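Local coordinates for large adhesion protein (Lap) involved in biofilm formation (Marinobacter hydrocarbonoclasticus, PDB 6XI3) that probably forms a calcium-stiffened string of tandem Ig-like beta-sandwich domains that extends a bacterial adhesin toward its target in biofilm formation, at residues 120-131 and 197-205; 333-341 and 372-382. One frame throughout, in Å; residues are numbered along the deposited sequence.

Overall arrangement
Contact 1 (120-131 with 197-205) and contact 2 (333-341 with 372-382) lie in different beta-sandwich domains of the tandem array, on opposite sides of the chain's centre, their centres about 96 Å apart. The apolar part of contact 1 joins the two sheets of one sandwich, leucine, valine and alanine side chains meeting across the core; its calcium ion sits where strand 111-120 of the preceding domain passes into 126-135. Contact 2 runs within a single sheet, where backbone hydrogen bonds do most of the work and an edge strand bends through a bulge. Its one face feeds the sandwich core with Val335, Leu337 and Tyr374; the other carries Thr334, Ser338 and Ser375, polar residues suited to the surface.

Contact 1: 120-131 and 197-205; sequences LDATAGDLTVSV and VEASAQDRN. With CA (calcium ion), chain E.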
loop_
_atom_site.group_PDB
_atom_site.type_symbol
_atom_site.label_atom_id
_atom_site.label_comp_id
_atom_site.label_asym_id
_atom_site.label_seq_id
_atom_site.Cartn_x
_atom_site.Cartn_y
_atom_site.Cartn_z
ATOM N N LEU A 120 -30.943 28.242 23.879
ATOM C CA LEU A 120 -31.905 27.376 23.169
ATOM C C LEU A 120 -31.138 26.180 22.583
ATOM O O LEU A 120 -30.094 26.409 21.927
ATOM C CB LEU A 120 -32.555 28.193 22.053
ATOM C CG LEU A 120 -33.569 27.466 21.170
ATOM C CD1 LEU A 120 -34.746 26.921 21.973
ATOM C CD2 LEU A 120 -34.085 28.395 20.080
ATOM N N ASP A 121 -31.660 24.971 22.798
ATOM C CA ASP A 121 -31.095 23.712 22.243
ATOM C C ASP A 121 -32.250 22.773 21.914
ATOM O O ASP A 121 -32.489 21.831 22.660
ATOM C CB ASP A 121 -30.047 23.110 23.168
ATOM C CG ASP A 121 -29.290 21.937 22.531
ATOM O OD1 ASP A 121 -29.409 21.698 21.293
ATOM O OD2 ASP A 121 -28.559 21.319 23.262
ATOM N N ALA A 122 -32.993 23.156 20.889
ATOM C CA ALA A 122 -34.172 22.465 20.364
ATOM C C ALA A 122 -33.729 21.474 19.293
ATOM O O ALA A 122 -34.555 20.651 18.972
ATOM C CB ALA A 122 -35.150 23.460 19.790
ATOM N N THR A 123 -32.518 21.597 18.729
ATOM C CA THR A 123 -32.068 20.724 17.598
ATOM C C THR A 123 -30.734 20.038 17.943
ATOM O O THR A 123 -29.769 20.737 18.318
ATOM C CB THR A 123 -32.007 21.520 16.288
ATOM O OG1 THR A 123 -33.254 22.179 16.095
ATOM C CG2 THR A 123 -31.756 20.657 15.072
ATOM N N ALA A 124 -30.681 18.705 17.844
ATOM C CA ALA A 124 -29.449 17.911 18.057
ATOM C C ALA A 124 -28.493 18.206 16.896
ATOM O O ALA A 124 -28.937 18.152 15.750
ATOM C CB ALA A 124 -29.754 16.424 18.159
ATOM N N GLY A 125 -27.247 18.570 17.194
ATOM C CA GLY A 125 -26.219 18.793 16.170
ATOM C C GLY A 125 -25.781 17.458 15.579
ATOM O O GLY A 125 -25.708 16.472 16.351
ATOM N N ASP A 126 -25.540 17.419 14.275
ATOM C CA ASP A 126 -25.111 16.170 13.587
ATOM C C ASP A 126 -24.342 16.557 12.331
ATOM O O ASP A 126 -24.544 17.667 11.810
ATOM C CB ASP A 126 -26.326 15.279 13.283
ATOM C CG ASP A 126 -26.010 13.802 13.075
ATOM O OD1 ASP A 126 -24.999 13.345 13.607
ATOM O OD2 ASP A 126 -26.782 13.132 12.371
ATOM N N LEU A 127 -23.474 15.668 11.852
ATOM C CA LEU A 127 -22.801 15.867 10.550
ATOM C C LEU A 127 -22.676 14.491 9.899
ATOM O O LEU A 127 -22.460 13.543 10.635
ATOM C CB LEU A 127 -21.438 16.532 10.778
ATOM C CG LEU A 127 -20.620 16.806 9.513
ATOM C CD1 LEU A 127 -19.759 18.052 9.671
ATOM C CD2 LEU A 127 -19.729 15.607 9.161
ATOM N N THR A 128 -22.840 14.438 8.578
ATOM C CA THR A 128 -22.536 13.255 7.741
ATOM C C THR A 128 -21.492 13.695 6.717
ATOM O O THR A 128 -21.473 14.904 6.342
ATOM C CB THR A 128 -23.786 12.661 7.076
ATOM O OG1 THR A 128 -24.228 13.567 6.058
ATOM C CG2 THR A 128 -24.905 12.362 8.060
ATOM N N VAL A 129 -20.628 12.769 6.321
ATOM C CA VAL A 129 -19.767 12.959 5.127
ATOM C C VAL A 129 -19.813 11.679 4.291
ATOM O O VAL A 129 -19.917 10.592 4.865
ATOM C CB VAL A 129 -18.331 13.313 5.498
ATOM C CG1 VAL A 129 -17.611 12.150 6.163
ATOM C CG2 VAL A 129 -17.601 13.788 4.252
ATOM N N SER A 130 -19.763 11.815 2.978
ATOM C CA SER A 130 -19.819 10.636 2.090
ATOM C C SER A 130 -18.956 10.888 0.857
ATOM O O SER A 130 -18.947 12.025 0.325
ATOM C CB SER A 130 -21.249 10.261 1.783
ATOM O OG SER A 130 -21.663 10.796 0.553
ATOM N N VAL A 131 -18.197 9.866 0.471
ATOM C CA VAL A 131 -17.370 9.922 -0.752
ATOM C C VAL A 131 -18.280 9.671 -1.943
ATOM O O VAL A 131 -18.916 8.635 -2.003
ATOM C CB VAL A 131 -16.213 8.922 -0.706
ATOM C CG1 VAL A 131 -15.475 8.908 -2.038
ATOM C CG2 VAL A 131 -15.280 9.270 0.423
ATOM N N VAL A 197 -11.631 9.476 5.082
ATOM C CA VAL A 197 -12.087 10.884 4.981
ATOM C C VAL A 197 -12.751 11.252 6.312
ATOM O O VAL A 197 -13.733 10.587 6.680
ATOM C CB VAL A 197 -12.996 11.127 3.766
ATOM C CG1 VAL A 197 -13.502 12.563 3.715
ATOM C CG2 VAL A 197 -12.272 10.819 2.471
ATOM N N GLU A 198 -12.218 12.260 7.001
ATOM C CA GLU A 198 -12.801 12.776 8.258
ATOM C C GLU A 198 -13.313 14.207 8.035
ATOM O O GLU A 198 -12.596 15.015 7.394
ATOM C CB GLU A 198 -11.750 12.686 9.360
ATOM C CG GLU A 198 -12.194 13.301 10.669
ATOM C CD GLU A 198 -13.111 12.416 11.493
ATOM O OE1 GLU A 198 -12.899 11.179 11.482
ATOM O OE2 GLU A 198 -14.038 12.959 12.141
ATOM N N ALA A 199 -14.517 14.498 8.542
ATOM C CA ALA A 199 -15.161 15.827 8.442
ATOM C C ALA A 199 -15.660 16.219 9.825
ATOM O O ALA A 199 -16.120 15.331 10.557
ATOM C CB ALA A 199 -16.270 15.832 7.418
ATOM N N SER A 200 -15.509 17.497 10.172
ATOM C CA SER A 200 -15.878 18.030 11.496
ATOM C C SER A 200 -16.340 19.491 11.381
ATOM O O SER A 200 -15.922 20.250 10.486
ATOM C CB SER A 200 -14.755 17.827 12.490
ATOM O OG SER A 200 -13.626 18.636 12.171
ATOM N N ALA A 201 -17.202 19.878 12.298
ATOM C CA ALA A 201 -17.740 21.253 12.351
ATOM C C ALA A 201 -18.223 21.481 13.774
ATOM O O ALA A 201 -18.003 20.597 14.601
ATOM C CB ALA A 201 -18.812 21.412 11.306
ATOM N N GLN A 202 -18.797 22.649 14.047
ATOM C CA GLN A 202 -19.318 22.958 15.393
ATOM C C GLN A 202 -20.799 23.315 15.233
ATOM O O GLN A 202 -21.130 24.048 14.304
ATOM C CB GLN A 202 -18.456 24.058 16.026
ATOM C CG GLN A 202 -18.584 24.108 17.535
ATOM C CD GLN A 202 -17.679 25.128 18.184
ATOM O OE1 GLN A 202 -17.946 26.338 18.189
ATOM N NE2 GLN A 202 -16.629 24.613 18.798
ATOM N N ASP A 203 -21.660 22.764 16.071
ATOM C CA ASP A 203 -23.095 23.089 16.049
ATOM C C ASP A 203 -23.269 24.399 16.843
ATOM O O ASP A 203 -22.295 24.920 17.453
ATOM C CB ASP A 203 -23.942 21.900 16.516
ATOM C CG ASP A 203 -23.977 21.657 18.005
ATOM O OD1 ASP A 203 -23.495 22.532 18.766
ATOM O OD2 ASP A 203 -24.507 20.592 18.400
ATOM N N ARG A 204 -24.463 24.946 16.808
ATOM C CA ARG A 204 -24.707 26.307 17.342
ATOM C C ARG A 204 -24.661 26.275 18.867
ATOM O O ARG A 204 -24.692 27.352 19.461
ATOM C CB ARG A 204 -26.053 26.797 16.852
ATOM C CG ARG A 204 -26.179 26.935 15.350
ATOM C CD ARG A 204 -27.542 27.546 15.138
ATOM N NE ARG A 204 -27.821 27.935 13.783
ATOM C CZ ARG A 204 -28.473 27.210 12.891
ATOM N NH1 ARG A 204 -28.868 25.983 13.170
ATOM N NH2 ARG A 204 -28.666 27.689 11.687
ATOM N N ASN A 205 -24.619 25.100 19.501
ATOM C CA ASN A 205 -24.421 25.045 20.972
ATOM C C ASN A 205 -22.944 24.805 21.299
ATOM O O ASN A 205 -22.653 24.566 22.444
ATOM C CB ASN A 205 -25.352 24.035 21.636
ATOM C CG ASN A 205 -26.800 24.413 21.454
ATOM O OD1 ASN A 205 -27.435 23.944 20.511
ATOM N ND2 ASN A 205 -27.303 25.269 22.340
HETATM CA CA CA E . -28.526 22.355 19.298
HETATM O O HOH W 1 -26.742 20.800 19.608
#
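Asp121 and Asn205 meet at a calcium ion, each giving it one side-chain oxygen: Asp121 OD1 and Asn205 OD1 both stand 2.3 Å from the metal. The two oxygens are only 3.1 Å apart (Asp121 OD1 to Asn205 OD1), a closeness their shared cation makes tolerable. Carboxylate and amide planes are turned 36° against each other. Thr123 O and a water add two more ligands. Asp95 of the preceding domain and Asp149 of this one complete the site, which lies in the linker between strands 111-120 and 126-135, consistent with calcium stiffening the junction.

An amide suits position 205 because its two ends do different work. While OD1 holds the metal, Asn205 ND2 donates an almost straight bond (172°) to Leu120 O at 3.0 Å, arriving from above the carbonyl plane, and this fixes the rotation of the amide. In the second shell, Asp203 OD2 accepts from the calcium-bound water at 2.5 Å, and Asp203 OD1 takes the N-H of Asn205 in an Asx turn. CG of Asp203 lies between its backbone N and carbonyl carbon (chi1 77°), which brings OD2 over Gly125, where the lack of a side chain leaves room.

Beyond the site the contact turns apolar. Leu127 spreads its methyls, CD2 touching Ala199 CB and CD1 touching Ala201 CB; Val129 sits on Ala199, CB to CB 3.8 Å, the small alanines letting the sheets come close. Strand 126-131 belongs to the sheet with 140-148 and 180-186, strand 197-202 to the one facing it, between 155-161 and 208-217, whose Val156 and Val209 also touch Leu127.

Contact 2: 333-341 and 372-382; sequences QTVDLSGTT and GSYSLTGVDIS
A bulged antiparallel strand pair forms this contact, strand 334-341 against 374-380, and the irregularity is concentrated at Gly378. The register slips by one between Val335 and Leu337; there Gly378 and Val379 both face Val335 in a G1 bulge, and glycine readily takes the positive phi (67°) that the corner needs. Asp336 braces the corner: with its CG beside the backbone N (chi1 -58°), OD1 reaches across to accept Gly378 N at 2.8 Å, nearly along the carboxylate C-O axis.

Within the bulge Val335 and Val379 still exchange both N-H and C=O, the bond from Val335 N entering a lone pair of Val379 O. Regular pairing resumes at Leu337, whose N meets Leu376 O almost straight (173°).

The pair lies in the three-stranded sheet of an Ig-like sandwich, 334-342 being flanked by 320-329 and 374-380. On the inner face, Tyr374 lays its ring over Gly339, whose CA is 3.7 Å from the ring centroid in a CH-pi contact; only a residue without a side chain leaves this place for the ring. Tyr374 OH is hydrogen-bonded to Thr322 O, so the phenol's polar end is satisfied while the ring also packs on Val350 and Ala393. Val335 CG1 presses on Ile381 CD1, the two side chains crossing at about a right angle, and Ile381 also touches Leu389 of strand 387-396.

At the far end Thr341 OG1 closes the pair, donating to Gly372 O at 2.6 Å, in the carbonyl plane. Asp380 shapes the turn after its own strand: its OD1 accepts Ser382 N in an Asx turn and takes Ser382 OG as a second donor.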
loop_
_atom_site.group_PDB
_atom_site.type_symbol
_atom_site.label_atom_id
_atom_site.label_comp_id
_atom_site.label_asym_id
_atom_site.label_seq_id
_atom_site.Cartn_x
_atom_site.Cartn_y
_atom_site.Cartn_z
ATOM N N GLN A 333 41.890 -58.774 -28.887
ATOM C CA GLN A 333 41.631 -57.555 -29.708
ATOM C C GLN A 333 40.616 -56.674 -28.985
ATOM O O GLN A 333 39.582 -56.324 -29.564
ATOM C CB GLN A 333 41.240 -57.927 -31.134
ATOM C CG GLN A 333 42.386 -58.691 -31.785
ATOM C CD GLN A 333 42.090 -59.151 -33.193
ATOM O OE1 GLN A 333 41.701 -58.381 -34.058
ATOM N NE2 GLN A 333 42.316 -60.428 -33.437
ATOM N N THR A 334 40.959 -56.273 -27.771
ATOM C CA THR A 334 40.096 -55.390 -26.943
ATOM C C THR A 334 40.945 -54.309 -26.283
ATOM O O THR A 334 42.163 -54.459 -26.290
ATOM C CB THR A 334 39.316 -56.171 -25.878
ATOM O OG1 THR A 334 40.232 -56.847 -25.015
ATOM C CG2 THR A 334 38.328 -57.129 -26.504
ATOM N N VAL A 335 40.288 -53.257 -25.786
ATOM C CA VAL A 335 40.934 -52.190 -24.996
ATOM C C VAL A 335 40.103 -51.939 -23.741
ATOM O O VAL A 335 38.891 -52.188 -23.751
ATOM C CB VAL A 335 41.177 -50.905 -25.799
ATOM C CG1 VAL A 335 42.083 -51.171 -26.988
ATOM C CG2 VAL A 335 39.893 -50.238 -26.248
ATOM N N ASP A 336 40.777 -51.563 -22.665
ATOM C CA ASP A 336 40.119 -51.034 -21.452
ATOM C C ASP A 336 40.501 -49.558 -21.395
ATOM O O ASP A 336 41.706 -49.272 -21.571
ATOM C CB ASP A 336 40.518 -51.800 -20.184
ATOM C CG ASP A 336 40.221 -53.299 -20.200
ATOM O OD1 ASP A 336 39.419 -53.766 -21.024
ATOM O OD2 ASP A 336 40.795 -53.985 -19.365
ATOM N N LEU A 337 39.508 -48.685 -21.194
ATOM C CA LEU A 337 39.640 -47.212 -21.152
ATOM C C LEU A 337 39.093 -46.757 -19.804
ATOM O O LEU A 337 38.227 -47.426 -19.292
ATOM C CB LEU A 337 38.797 -46.576 -22.263
ATOM C CG LEU A 337 39.069 -47.065 -23.673
ATOM C CD1 LEU A 337 38.074 -46.456 -24.624
ATOM C CD2 LEU A 337 40.489 -46.719 -24.104
ATOM N N SER A 338 39.586 -45.654 -19.260
ATOM C CA SER A 338 38.999 -45.008 -18.067
ATOM C C SER A 338 39.177 -43.497 -18.193
ATOM O O SER A 338 40.005 -43.074 -19.019
ATOM C CB SER A 338 39.636 -45.515 -16.807
ATOM O OG SER A 338 41.031 -45.399 -16.900
ATOM N N GLY A 339 38.459 -42.728 -17.373
ATOM C CA GLY A 339 38.653 -41.273 -17.375
ATOM C C GLY A 339 38.085 -40.625 -16.137
ATOM O O GLY A 339 37.499 -41.319 -15.316
ATOM N N THR A 340 38.248 -39.316 -16.063
ATOM C CA THR A 340 37.748 -38.478 -14.962
ATOM C C THR A 340 37.070 -37.295 -15.614
ATOM O O THR A 340 37.405 -36.958 -16.776
ATOM C CB THR A 340 38.869 -38.015 -14.003
ATOM O OG1 THR A 340 39.780 -37.185 -14.725
ATOM C CG2 THR A 340 39.628 -39.167 -13.379
ATOM N N THR A 341 36.202 -36.654 -14.849
ATOM C CA THR A 341 35.527 -35.417 -15.282
ATOM C C THR A 341 35.440 -34.468 -14.088
ATOM O O THR A 341 35.432 -34.933 -12.968
ATOM C CB THR A 341 34.156 -35.670 -15.934
ATOM O OG1 THR A 341 33.250 -36.254 -15.009
ATOM C CG2 THR A 341 34.221 -36.528 -17.175
ATOM N N GLY A 372 32.344 -38.613 -10.992
ATOM C CA GLY A 372 32.862 -37.988 -12.227
ATOM C C GLY A 372 33.676 -38.952 -13.078
ATOM O O GLY A 372 33.984 -38.593 -14.217
ATOM N N SER A 373 33.964 -40.155 -12.578
ATOM C CA SER A 373 34.786 -41.149 -13.316
ATOM C C SER A 373 33.911 -41.960 -14.277
ATOM O O SER A 373 32.654 -41.996 -14.162
ATOM C CB SER A 373 35.603 -42.045 -12.393
ATOM O OG SER A 373 34.766 -42.885 -11.604
ATOM N N TYR A 374 34.562 -42.566 -15.252
ATOM C CA TYR A 374 33.890 -43.408 -16.255
ATOM C C TYR A 374 34.902 -44.470 -16.669
ATOM O O TYR A 374 36.097 -44.256 -16.486
ATOM C CB TYR A 374 33.380 -42.608 -17.459
ATOM C CG TYR A 374 34.426 -41.974 -18.333
ATOM C CD1 TYR A 374 34.940 -40.729 -18.034
ATOM C CD2 TYR A 374 34.931 -42.642 -19.432
ATOM C CE1 TYR A 374 35.926 -40.141 -18.804
ATOM C CE2 TYR A 374 35.926 -42.084 -20.205
ATOM C CZ TYR A 374 36.433 -40.839 -19.880
ATOM O OH TYR A 374 37.377 -40.279 -20.654
ATOM N N SER A 375 34.421 -45.585 -17.181
ATOM C CA SER A 375 35.329 -46.585 -17.771
ATOM C C SER A 375 34.600 -47.407 -18.819
ATOM O O SER A 375 33.383 -47.456 -18.782
ATOM C CB SER A 375 35.964 -47.427 -16.700
ATOM O OG SER A 375 35.006 -48.151 -15.992
ATOM N N LEU A 376 35.372 -48.005 -19.728
ATOM C CA LEU A 376 34.876 -49.008 -20.691
ATOM C C LEU A 376 35.879 -50.154 -20.664
ATOM O O LEU A 376 37.081 -49.888 -20.728
ATOM C CB LEU A 376 34.724 -48.405 -22.100
ATOM C CG LEU A 376 33.868 -47.138 -22.190
ATOM C CD1 LEU A 376 34.711 -45.890 -21.987
ATOM C CD2 LEU A 376 33.160 -47.043 -23.513
ATOM N N THR A 377 35.398 -51.380 -20.574
ATOM C CA THR A 377 36.261 -52.560 -20.449
ATOM C C THR A 377 35.854 -53.533 -21.550
ATOM O O THR A 377 34.675 -53.588 -21.912
ATOM C CB THR A 377 36.216 -53.055 -18.997
ATOM O OG1 THR A 377 34.862 -53.368 -18.745
ATOM C CG2 THR A 377 36.646 -52.016 -17.985
ATOM N N GLY A 378 36.837 -54.208 -22.139
ATOM C CA GLY A 378 36.572 -55.223 -23.166
ATOM C C GLY A 378 36.001 -54.642 -24.444
ATOM O O GLY A 378 35.257 -55.359 -25.109
ATOM N N VAL A 379 36.375 -53.421 -24.830
ATOM C CA VAL A 379 35.869 -52.792 -26.082
ATOM C C VAL A 379 36.501 -53.524 -27.281
ATOM O O VAL A 379 37.749 -53.638 -27.345
ATOM C CB VAL A 379 36.150 -51.279 -26.104
ATOM C CG1 VAL A 379 35.782 -50.660 -27.434
ATOM C CG2 VAL A 379 35.438 -50.540 -24.975
ATOM N N ASP A 380 35.670 -53.965 -28.217
ATOM C CA ASP A 380 36.078 -54.761 -29.401
ATOM C C ASP A 380 36.727 -53.858 -30.434
ATOM O O ASP A 380 36.043 -52.953 -30.922
ATOM C CB ASP A 380 34.871 -55.416 -30.042
ATOM C CG ASP A 380 35.241 -56.399 -31.133
ATOM O OD1 ASP A 380 36.447 -56.549 -31.457
ATOM O OD2 ASP A 380 34.319 -57.030 -31.605
ATOM N N ILE A 381 38.007 -54.072 -30.709
ATOM C CA ILE A 381 38.745 -53.291 -31.744
ATOM C C ILE A 381 39.272 -54.256 -32.794
ATOM O O ILE A 381 40.218 -53.873 -33.490
ATOM C CB ILE A 381 39.856 -52.429 -31.127
ATOM C CG1 ILE A 381 40.931 -53.254 -30.412
ATOM C CG2 ILE A 381 39.240 -51.384 -30.200
ATOM C CD1 ILE A 381 42.163 -52.436 -30.092
ATOM N N SER A 382 38.655 -55.434 -32.917
ATOM C CA SER A 382 38.999 -56.429 -33.969
ATOM C C SER A 382 38.817 -55.830 -35.382
ATOM O O SER A 382 39.404 -56.395 -36.314
ATOM C CB SER A 382 38.243 -57.730 -33.806
ATOM O OG SER A 382 36.838 -57.518 -33.879
#